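Local coordinates for protein broad specificity aminotransferase (Leishmania mexicana, PDB 4WB0) that transfers amino groups between amino acids and 2-oxo acids with relaxed substrate selectivity, using pyridoxal 5'-phosphate, and probably includes aspartate among its donors, at residues T132-A137 with K154-Y159; V91-G96 with L253-S258; E204-I209 with R242-R247. One frame throughout, in Å; residues are numbered along the deposited sequence.

In the fold
Contact 2 brackets the other two along the chain: it opens at 91-96, contact 1 follows at 132-159 and contact 3 at 204-247, and 253-258 closes it. Contacts 1 and 2 both reach the eight-stranded mixed sheet, at strands 134-138, 156-163 and 252-256, with centres 24 Å apart. Contact 3 pairs helices 203-215 and 239-246, centred 21 Å from contact 1 and 17 Å from contact 2. Contacts 2 and 3 touch, since Arg242 NE lies 2.7 Å from Thr94 O, a probable hydrogen bond. Contact 1 joins two strands of the large sheet, contact 3 two helices packed on it, and contact 2 ties helix 84-95 to strand 252-256, whose end adjoins an anion site.

Contact 1: residues T132-A137 with K154-Y159; sequences TPIYLA and KDIRTY
With CG anti to the carbonyl carbon in both (chi1 -57° in the arginine), Tyr135 and Arg157, paired on one face of the sheet, run their side chains side by side. Arg157 then runs extended from CG to NE alongside the phenol. Its CB lies over the rim of one ring face, 4.0 Å from the centroid, a CH-pi contact, and its NH1 donates to Tyr135 OH at 3.0 Å. The guanidinium and ring planes stand 75° apart, so the two groups do not stack. Pro133 CG sits over the centre of one guanidinium face, 3.4 Å from Arg157 CZ. Asp155 fixes the group's rotation from its edge in a side-on salt bridge, NE to OD1 and NH2 to OD2, the latter 2.8 Å long. Tyr159 is turned differently: its CG falls between backbone N and carbonyl carbon (chi1 57°), laying the ring against Ala137, whose CA is 3.6 Å from the centroid.

The backbones pair in parallel register. Ile134 N and Leu136 N donate to Asp155 O and Arg157 O, while Ile134 O and Leu136 O accept from Arg157 N and Tyr159 N, the alternation that defines a parallel pair. Where this pairing begins, water 1 bridges Thr132 O and Asp155 N. On the other face Leu136 CD1 meets Ile156 CG2 at 3.7 Å.

The strands are the two arms of a beta-alpha-beta unit whose connecting helix 142-150 packs on Ile134 and Ile156 through Val148. Strand 186-190 flanks 134-138 on its other side: Phe187 stacks on Tyr135, and Leu188 O is hydrogen-bonded to Tyr159 OH. Helix 171-180 lies against the Tyr159 ring through Met174 and Asp177.

Contact 2: residues V91-G96 with L253-S258; sequences VKMTYG and LAQSFS. With CAC (cacodylate ion), chain C.
Met93 and Phe257 make the tight end of this contact, approaching each other from opposite directions. Met93 is extended as far as SD and bends there (chi3 76°), which brings CE to 3.5 Å from Phe257 CE2. SD lies 5.0 Å from the ring centroid in an oblique Met-aromatic contact, and Phe86 meets the same ring. Beside them Gln255 reaches out fully extended, its NE2 3.8 Å from Thr94 CB. That amide is fixed at both ends, NE2 hydrogen-bonded to Ala90 O of helix 84-95, which carries Met93 and Thr94, and OE1 to Thr270 OG1.

Packing is looser at Leu253, although it too is buried rather than open to solvent. Leu253 CD1 comes to 3.8 Å from Tyr95 OH but only to 4.2 Å from Thr94 OG1, a hydroxyl buried here without a polar partner in the model. No hydrogen bond joins the two segments, whose axes approach to 10.4 Å at 112°, and at that separation the close contacts are made by side chains.

At the end of strand 252-256, Ser256 OG accepts from Ser258 N in an ST turn, and Ser258 OG donates to cacodylate O1 at 2.6 Å. Thr113, Arg267 and the neighbouring subunit also bind this ion, probably from the crystallisation liquor. An anion held at this strand end is consistent with the phosphate-binding site for pyridoxal phosphate in fold-type I aminotransferases.

Contact 3: residues E204-I209 with R242-R247; sequences EQWNEI and RLFARR
Arg247 folds over Asn207, with bends at chi2 and chi3 that curl the chain back across the asparagine amide. From CB the chain passes to CG, 4.0 Å from Asn207 OD1, and then to CD, which is nearer the same oxygen at 3.5 Å. NE and CZ stay more distant from it, and NH1 at the tip donates to OD1 over 2.9 Å. This donor lies above the carbonyl plane, 55° out of it, and the N-H...O angle of 149° is moderately bent. NH1 is also hydrogen-bonded to Ser211 OG, one turn further along helix 203-215, so it is shared between two oxygens of that helix.

The helices involved, 203-215 and 239-246, belong to successive beta-alpha-beta crossovers of the large sheet; the axes of 204-209 and 242-246 cross at -39°, 10.0 Å apart at their closest. Between them Leu243 CD2 presses on the backbone of Asn207, 3.5 Å from its N. Deeper in, the Phe244 ring approaches Trp206 obliquely, the ring planes nearly perpendicular, with Phe244 CE1 3.8 Å from Trp206 CE3. Ile209 CG2 meets the edge of the phenylalanine ring at CZ. Both aromatic side chains rest on Leu189 of strand 186-190, and Phe222 of strand 219-224 meets Phe244.

Contact 1: residues T132-A137 with K154-Y159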
loop_
_atom_site.group_PDB
_atom_site.type_symbol
_atom_site.label_atom_id
_atom_site.label_comp_id
_atom_site.label_asym_id
_atom_site.label_seq_id
_atom_site.Cartn_x
_atom_site.Cartn_y
_atom_site.Cartn_z
ATOM N N THR A 132 -12.457 -18.299 16.273
ATOM C CA THR A 132 -13.504 -18.174 15.272
ATOM C C THR A 132 -12.984 -18.624 13.907
ATOM O O THR A 132 -12.013 -18.103 13.444
ATOM C CB THR A 132 -13.996 -16.719 15.155
ATOM O OG1 THR A 132 -14.453 -16.304 16.447
ATOM C CG2 THR A 132 -15.137 -16.625 14.163
ATOM N N PRO A 133 -13.637 -19.607 13.275
ATOM C CA PRO A 133 -13.206 -19.948 11.916
ATOM C C PRO A 133 -13.587 -18.926 10.856
ATOM O O PRO A 133 -14.604 -18.200 10.998
ATOM C CB PRO A 133 -13.920 -21.273 11.643
ATOM C CG PRO A 133 -14.484 -21.738 12.976
ATOM C CD PRO A 133 -14.721 -20.498 13.749
ATOM N N ILE A 134 -12.740 -18.876 9.821
ATOM C CA ILE A 134 -13.030 -18.157 8.590
ATOM C C ILE A 134 -13.076 -19.189 7.438
ATOM O O ILE A 134 -12.173 -19.995 7.282
ATOM C CB ILE A 134 -12.000 -17.021 8.352
ATOM C CG1 ILE A 134 -12.359 -16.183 7.123
ATOM C CG2 ILE A 134 -10.609 -17.547 8.231
ATOM C CD1 ILE A 134 -11.761 -14.859 7.194
ATOM N N TYR A 135 -14.202 -19.176 6.714
ATOM C CA TYR A 135 -14.510 -20.096 5.655
ATOM C C TYR A 135 -14.311 -19.500 4.298
ATOM O O TYR A 135 -14.847 -18.402 4.022
ATOM C CB TYR A 135 -15.957 -20.526 5.755
ATOM C CG TYR A 135 -16.239 -21.474 6.882
ATOM C CD1 TYR A 135 -16.422 -21.007 8.157
ATOM C CD2 TYR A 135 -16.343 -22.840 6.644
ATOM C CE1 TYR A 135 -16.683 -21.889 9.195
ATOM C CE2 TYR A 135 -16.571 -23.707 7.625
ATOM C CZ TYR A 135 -16.770 -23.233 8.918
ATOM O OH TYR A 135 -17.030 -24.103 9.943
ATOM N N LEU A 136 -13.579 -20.240 3.466
ATOM C CA LEU A 136 -13.278 -19.858 2.083
ATOM C C LEU A 136 -13.917 -20.866 1.150
ATOM O O LEU A 136 -14.186 -21.995 1.526
ATOM C CB LEU A 136 -11.772 -19.796 1.802
ATOM C CG LEU A 136 -10.876 -19.057 2.810
ATOM C CD1 LEU A 136 -9.389 -19.057 2.433
ATOM C CD2 LEU A 136 -11.322 -17.689 2.902
ATOM N N ALA A 137 -14.216 -20.443 -0.063
ATOM C CA ALA A 137 -14.818 -21.386 -0.999
ATOM C C ALA A 137 -13.872 -22.486 -1.379
ATOM O O ALA A 137 -12.667 -22.279 -1.554
ATOM C CB ALA A 137 -15.257 -20.704 -2.240
ATOM N N LYS A 154 -6.325 -18.133 12.460
ATOM C CA LYS A 154 -5.651 -19.375 12.762
ATOM C C LYS A 154 -6.478 -20.622 12.451
ATOM O O LYS A 154 -5.935 -21.702 12.480
ATOM C CB LYS A 154 -5.185 -19.375 14.237
ATOM C CG LYS A 154 -3.943 -18.453 14.345
ATOM C CD LYS A 154 -3.249 -18.473 15.666
ATOM C CE LYS A 154 -2.035 -17.535 15.643
ATOM N NZ LYS A 154 -1.321 -17.531 16.954
ATOM N N ASP A 155 -7.771 -20.492 12.170
ATOM C CA ASP A 155 -8.605 -21.669 11.856
ATOM C C ASP A 155 -9.325 -21.354 10.558
ATOM O O ASP A 155 -10.425 -20.771 10.575
ATOM C CB ASP A 155 -9.613 -21.992 12.965
ATOM C CG ASP A 155 -10.392 -23.319 12.715
ATOM O OD1 ASP A 155 -10.256 -23.921 11.634
ATOM O OD2 ASP A 155 -11.165 -23.763 13.592
ATOM N N ILE A 156 -8.660 -21.677 9.445
ATOM C CA ILE A 156 -9.173 -21.405 8.095
ATOM C C ILE A 156 -9.800 -22.670 7.516
ATOM O O ILE A 156 -9.182 -23.730 7.511
ATOM C CB ILE A 156 -8.035 -20.927 7.185
ATOM C CG1 ILE A 156 -7.241 -19.792 7.880
ATOM C CG2 ILE A 156 -8.588 -20.498 5.794
ATOM C CD1 ILE A 156 -6.220 -19.057 6.953
ATOM N N ARG A 157 -11.046 -22.587 7.079
ATOM C CA ARG A 157 -11.775 -23.757 6.662
ATOM C C ARG A 157 -12.351 -23.536 5.287
ATOM O O ARG A 157 -12.216 -22.447 4.745
ATOM C CB ARG A 157 -12.889 -24.045 7.658
ATOM C CG ARG A 157 -12.400 -24.232 9.115
ATOM C CD ARG A 157 -13.608 -24.543 9.996
ATOM N NE ARG A 157 -13.228 -24.708 11.384
ATOM C CZ ARG A 157 -14.059 -25.052 12.366
ATOM N NH1 ARG A 157 -15.345 -25.291 12.143
ATOM N NH2 ARG A 157 -13.581 -25.167 13.591
ATOM N N THR A 158 -13.045 -24.547 4.749
ATOM C CA THR A 158 -13.669 -24.415 3.419
ATOM C C THR A 158 -15.160 -24.719 3.469
ATOM O O THR A 158 -15.593 -25.541 4.255
ATOM C CB THR A 158 -13.019 -25.333 2.384
ATOM O OG1 THR A 158 -13.160 -26.687 2.788
ATOM C CG2 THR A 158 -11.528 -25.005 2.249
ATOM N N TYR A 159 -15.951 -24.001 2.671
ATOM C CA TYR A 159 -17.316 -24.415 2.381
ATOM C C TYR A 159 -17.336 -25.005 0.975
ATOM O O TYR A 159 -16.717 -24.478 0.029
ATOM C CB TYR A 159 -18.324 -23.245 2.524
ATOM C CG TYR A 159 -18.075 -22.022 1.708
ATOM C CD1 TYR A 159 -18.596 -21.897 0.429
ATOM C CD2 TYR A 159 -17.344 -20.970 2.228
ATOM C CE1 TYR A 159 -18.352 -20.759 -0.329
ATOM C CE2 TYR A 159 -17.105 -19.826 1.483
ATOM C CZ TYR A 159 -17.610 -19.737 0.205
ATOM O OH TYR A 159 -17.372 -18.591 -0.502
HETATM O O HOH W 1 -9.307 -18.456 13.066
#

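Contact 2: residues V91-G96 with L253-S258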
loop_
_atom_site.group_PDB
_atom_site.type_symbol
_atom_site.label_atom_id
_atom_site.label_comp_id
_atom_site.label_asym_id
_atom_site.label_seq_id
_atom_site.Cartn_x
_atom_site.Cartn_y
_atom_site.Cartn_z
ATOM N N VAL A 91 -18.465 3.270 -3.786
ATOM C CA VAL A 91 -19.435 2.570 -2.957
ATOM C C VAL A 91 -20.827 2.668 -3.621
ATOM O O VAL A 91 -21.641 1.739 -3.605
ATOM C CB VAL A 91 -19.441 3.176 -1.562
ATOM C CG1 VAL A 91 -20.637 2.687 -0.800
ATOM C CG2 VAL A 91 -18.142 2.850 -0.844
ATOM N N LYS A 92 -21.079 3.810 -4.236
ATOM C CA LYS A 92 -22.321 3.980 -4.953
ATOM C C LYS A 92 -22.427 3.040 -6.145
ATOM O O LYS A 92 -23.521 2.598 -6.483
ATOM C CB LYS A 92 -22.491 5.444 -5.404
ATOM C CG LYS A 92 -23.232 6.270 -4.353
ATOM C CD LYS A 92 -22.773 7.738 -4.273
ATOM C CE LYS A 92 -23.042 8.487 -5.563
ATOM N NZ LYS A 92 -22.752 9.956 -5.413
ATOM N N MET A 93 -21.316 2.757 -6.803
ATOM C CA MET A 93 -21.328 1.827 -7.956
ATOM C C MET A 93 -21.768 0.416 -7.547
ATOM O O MET A 93 -22.505 -0.249 -8.264
ATOM C CB MET A 93 -19.930 1.738 -8.604
ATOM C CG MET A 93 -19.831 0.798 -9.852
ATOM S SD MET A 93 -18.113 0.657 -10.431
ATOM C CE MET A 93 -17.471 -0.450 -9.204
ATOM N N THR A 94 -21.339 -0.031 -6.374
ATOM C CA THR A 94 -21.724 -1.405 -5.969
ATOM C C THR A 94 -23.087 -1.386 -5.290
ATOM O O THR A 94 -23.924 -2.205 -5.636
ATOM C CB THR A 94 -20.651 -2.061 -5.137
ATOM O OG1 THR A 94 -20.963 -3.485 -4.904
ATOM C CG2 THR A 94 -20.404 -1.317 -3.862
ATOM N N TYR A 95 -23.372 -0.448 -4.377
ATOM C CA TYR A 95 -24.689 -0.490 -3.676
ATOM C C TYR A 95 -25.829 0.234 -4.325
ATOM O O TYR A 95 -26.973 0.072 -3.928
ATOM C CB TYR A 95 -24.491 0.016 -2.233
ATOM C CG TYR A 95 -23.776 -1.023 -1.410
ATOM C CD1 TYR A 95 -24.373 -2.259 -1.182
ATOM C CD2 TYR A 95 -22.551 -0.779 -0.885
ATOM C CE1 TYR A 95 -23.736 -3.229 -0.431
ATOM C CE2 TYR A 95 -21.864 -1.745 -0.104
ATOM C CZ TYR A 95 -22.479 -2.973 0.101
ATOM O OH TYR A 95 -21.863 -3.900 0.875
ATOM N N GLY A 96 -25.566 0.990 -5.378
ATOM C CA GLY A 96 -26.666 1.674 -6.046
ATOM C C GLY A 96 -26.724 3.133 -5.621
ATOM O O GLY A 96 -26.220 3.510 -4.569
ATOM N N LEU A 253 -17.163 -5.432 2.577
ATOM C CA LEU A 253 -16.916 -5.664 1.134
ATOM C C LEU A 253 -15.640 -5.041 0.650
ATOM O O LEU A 253 -15.372 -3.871 0.900
ATOM C CB LEU A 253 -18.076 -5.108 0.318
ATOM C CG LEU A 253 -18.120 -5.424 -1.181
ATOM C CD1 LEU A 253 -19.572 -5.586 -1.573
ATOM C CD2 LEU A 253 -17.494 -4.309 -1.917
ATOM N N ALA A 254 -14.860 -5.869 -0.021
ATOM C CA ALA A 254 -13.568 -5.493 -0.665
ATOM C C ALA A 254 -13.739 -5.346 -2.164
ATOM O O ALA A 254 -14.208 -6.250 -2.838
ATOM C CB ALA A 254 -12.531 -6.520 -0.352
ATOM N N GLN A 255 -13.380 -4.173 -2.674
ATOM C CA GLN A 255 -13.651 -3.786 -4.050
ATOM C C GLN A 255 -12.362 -3.443 -4.773
ATOM O O GLN A 255 -11.515 -2.760 -4.194
ATOM C CB GLN A 255 -14.580 -2.609 -4.027
ATOM C CG GLN A 255 -14.914 -2.029 -5.315
ATOM C CD GLN A 255 -15.863 -0.869 -5.085
ATOM O OE1 GLN A 255 -15.525 0.101 -4.376
ATOM N NE2 GLN A 255 -17.055 -0.987 -5.617
ATOM N N SER A 256 -12.264 -3.864 -6.022
ATOM C CA SER A 256 -11.132 -3.607 -6.930
ATOM C C SER A 256 -11.575 -2.963 -8.255
ATOM O O SER A 256 -12.617 -3.328 -8.810
ATOM C CB SER A 256 -10.410 -4.884 -7.234
ATOM O OG SER A 256 -9.377 -4.705 -8.222
ATOM N N PHE A 257 -10.770 -2.021 -8.737
ATOM C CA PHE A 257 -10.903 -1.446 -10.075
ATOM C C PHE A 257 -9.821 -1.929 -11.045
ATOM O O PHE A 257 -9.659 -1.399 -12.151
ATOM C CB PHE A 257 -10.925 0.070 -9.946
ATOM C CG PHE A 257 -12.212 0.562 -9.387
ATOM C CD1 PHE A 257 -12.364 0.663 -8.025
ATOM C CD2 PHE A 257 -13.294 0.854 -10.206
ATOM C CE1 PHE A 257 -13.529 1.046 -7.482
ATOM C CE2 PHE A 257 -14.504 1.269 -9.635
ATOM C CZ PHE A 257 -14.608 1.334 -8.256
ATOM N N SER A 258 -9.039 -2.939 -10.654
ATOM C CA SER A 258 -7.978 -3.409 -11.534
ATOM C C SER A 258 -8.510 -3.957 -12.831
ATOM O O SER A 258 -7.964 -3.688 -13.907
ATOM C CB SER A 258 -7.154 -4.509 -10.855
ATOM O OG SER A 258 -6.493 -3.969 -9.717
HETATM AS AS CAC C . -5.949 -6.934 -7.121
HETATM O O1 CAC C . -5.360 -6.018 -8.509
HETATM O O2 CAC C . -5.266 -6.373 -5.640
HETATM C C1 CAC C . -7.901 -7.032 -7.095
HETATM C C2 CAC C . -5.346 -8.786 -7.324
#

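Contact 3: residues E204-I209 with R242-R247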
loop_
_atom_site.group_PDB
_atom_site.type_symbol
_atom_site.label_atom_id
_atom_site.label_comp_id
_atom_site.label_asym_id
_atom_site.label_seq_id
_atom_site.Cartn_x
_atom_site.Cartn_y
_atom_site.Cartn_z
ATOM N N GLU A 204 -32.322 -16.479 -6.494
ATOM C CA GLU A 204 -33.053 -17.153 -5.418
ATOM C C GLU A 204 -32.101 -17.861 -4.463
ATOM O O GLU A 204 -32.333 -17.859 -3.256
ATOM C CB GLU A 204 -34.076 -18.152 -6.006
ATOM C CG GLU A 204 -35.260 -17.495 -6.726
ATOM C CD GLU A 204 -35.065 -17.273 -8.209
ATOM O OE1 GLU A 204 -36.107 -17.263 -8.921
ATOM O OE2 GLU A 204 -33.896 -17.133 -8.683
ATOM N N GLN A 205 -31.026 -18.449 -4.993
ATOM C CA GLN A 205 -30.019 -19.098 -4.172
ATOM C C GLN A 205 -29.290 -18.066 -3.276
ATOM O O GLN A 205 -29.019 -18.359 -2.119
ATOM C CB GLN A 205 -29.019 -19.878 -5.039
ATOM C CG GLN A 205 -29.617 -21.127 -5.630
ATOM C CD GLN A 205 -28.763 -21.758 -6.712
ATOM O OE1 GLN A 205 -27.856 -21.140 -7.274
ATOM N NE2 GLN A 205 -29.042 -23.020 -6.986
ATOM N N TRP A 206 -28.988 -16.883 -3.813
ATOM C CA TRP A 206 -28.400 -15.816 -3.003
ATOM C C TRP A 206 -29.328 -15.432 -1.853
ATOM O O TRP A 206 -28.856 -15.185 -0.759
ATOM C CB TRP A 206 -28.084 -14.548 -3.809
ATOM C CG TRP A 206 -26.793 -14.556 -4.530
ATOM C CD1 TRP A 206 -26.614 -14.405 -5.868
ATOM C CD2 TRP A 206 -25.476 -14.701 -3.958
ATOM N NE1 TRP A 206 -25.234 -14.402 -6.166
ATOM C CE2 TRP A 206 -24.541 -14.599 -5.003
ATOM C CE3 TRP A 206 -24.998 -14.871 -2.642
ATOM C CZ2 TRP A 206 -23.177 -14.678 -4.780
ATOM C CZ3 TRP A 206 -23.635 -14.964 -2.449
ATOM C CH2 TRP A 206 -22.759 -14.861 -3.499
ATOM N N ASN A 207 -30.632 -15.357 -2.098
ATOM C CA ASN A 207 -31.543 -15.017 -1.025
ATOM C C ASN A 207 -31.583 -16.128 0.060
ATOM O O ASN A 207 -31.597 -15.836 1.267
ATOM C CB ASN A 207 -32.930 -14.747 -1.552
ATOM C CG ASN A 207 -33.777 -14.000 -0.543
ATOM O OD1 ASN A 207 -33.361 -12.961 0.009
ATOM N ND2 ASN A 207 -34.915 -14.547 -0.245
ATOM N N GLU A 208 -31.478 -17.385 -0.353
ATOM C CA GLU A 208 -31.410 -18.472 0.629
ATOM C C GLU A 208 -30.130 -18.390 1.459
ATOM O O GLU A 208 -30.152 -18.639 2.658
ATOM C CB GLU A 208 -31.460 -19.853 -0.024
ATOM C CG GLU A 208 -32.755 -20.256 -0.697
ATOM C CD GLU A 208 -32.651 -21.688 -1.253
ATOM O OE1 GLU A 208 -32.750 -21.868 -2.494
ATOM O OE2 GLU A 208 -32.422 -22.634 -0.456
ATOM N N ILE A 209 -29.015 -18.070 0.816
ATOM C CA ILE A 209 -27.763 -17.907 1.529
ATOM C C ILE A 209 -27.858 -16.771 2.550
ATOM O O ILE A 209 -27.452 -16.929 3.697
ATOM C CB ILE A 209 -26.579 -17.652 0.545
ATOM C CG1 ILE A 209 -26.307 -18.890 -0.288
ATOM C CG2 ILE A 209 -25.318 -17.310 1.320
ATOM C CD1 ILE A 209 -25.404 -18.582 -1.440
ATOM N N ARG A 242 -26.361 -6.032 -3.111
ATOM C CA ARG A 242 -27.504 -5.168 -2.876
ATOM C C ARG A 242 -28.588 -5.933 -2.102
ATOM O O ARG A 242 -29.271 -5.384 -1.265
ATOM C CB ARG A 242 -28.030 -4.637 -4.185
ATOM C CG ARG A 242 -27.069 -3.584 -4.777
ATOM C CD ARG A 242 -27.493 -3.081 -6.122
ATOM N NE ARG A 242 -26.415 -2.290 -6.727
ATOM C CZ ARG A 242 -26.554 -1.607 -7.857
ATOM N NH1 ARG A 242 -27.708 -1.618 -8.531
ATOM N NH2 ARG A 242 -25.518 -0.947 -8.350
ATOM N N LEU A 243 -28.687 -7.212 -2.385
ATOM C CA LEU A 243 -29.648 -8.084 -1.704
ATOM C C LEU A 243 -29.289 -8.177 -0.239
ATOM O O LEU A 243 -30.149 -7.994 0.645
ATOM C CB LEU A 243 -29.645 -9.486 -2.308
ATOM C CG LEU A 243 -30.495 -10.504 -1.537
ATOM C CD1 LEU A 243 -31.936 -10.149 -1.675
ATOM C CD2 LEU A 243 -30.277 -11.859 -2.157
ATOM N N PHE A 244 -28.015 -8.417 0.021
ATOM C CA PHE A 244 -27.573 -8.659 1.388
ATOM C C PHE A 244 -27.726 -7.381 2.197
ATOM O O PHE A 244 -28.153 -7.417 3.369
ATOM C CB PHE A 244 -26.111 -9.163 1.419
ATOM C CG PHE A 244 -25.953 -10.681 1.233
ATOM C CD1 PHE A 244 -26.639 -11.348 0.275
ATOM C CD2 PHE A 244 -25.044 -11.385 1.986
ATOM C CE1 PHE A 244 -26.497 -12.690 0.095
ATOM C CE2 PHE A 244 -24.862 -12.762 1.781
ATOM C CZ PHE A 244 -25.602 -13.401 0.834
ATOM N N ALA A 245 -27.485 -6.250 1.551
ATOM C CA ALA A 245 -27.713 -4.960 2.182
ATOM C C ALA A 245 -29.200 -4.812 2.516
ATOM O O ALA A 245 -29.575 -4.442 3.635
ATOM C CB ALA A 245 -27.243 -3.850 1.280
ATOM N N ARG A 246 -30.059 -5.088 1.529
ATOM C CA ARG A 246 -31.513 -4.931 1.702
ATOM C C ARG A 246 -32.023 -5.879 2.830
ATOM O O ARG A 246 -32.942 -5.567 3.624
ATOM C CB ARG A 246 -32.234 -5.237 0.396
ATOM C CG ARG A 246 -33.663 -4.756 0.304
ATOM C CD ARG A 246 -34.094 -4.666 -1.188
ATOM N NE ARG A 246 -33.457 -5.697 -2.016
ATOM C CZ ARG A 246 -32.585 -5.468 -3.008
ATOM N NH1 ARG A 246 -32.210 -4.237 -3.357
ATOM N NH2 ARG A 246 -32.080 -6.488 -3.669
ATOM N N ARG A 247 -31.407 -7.032 2.925
ATOM C CA ARG A 247 -31.805 -8.029 3.965
ATOM C C ARG A 247 -31.274 -7.654 5.384
ATOM O O ARG A 247 -31.616 -8.318 6.370
ATOM C CB ARG A 247 -31.276 -9.418 3.653
ATOM C CG ARG A 247 -31.874 -10.161 2.457
ATOM C CD ARG A 247 -33.335 -10.487 2.554
ATOM N NE ARG A 247 -33.675 -11.231 3.770
ATOM C CZ ARG A 247 -33.641 -12.554 3.904
ATOM N NH1 ARG A 247 -33.302 -13.373 2.912
ATOM N NH2 ARG A 247 -33.990 -13.053 5.058
#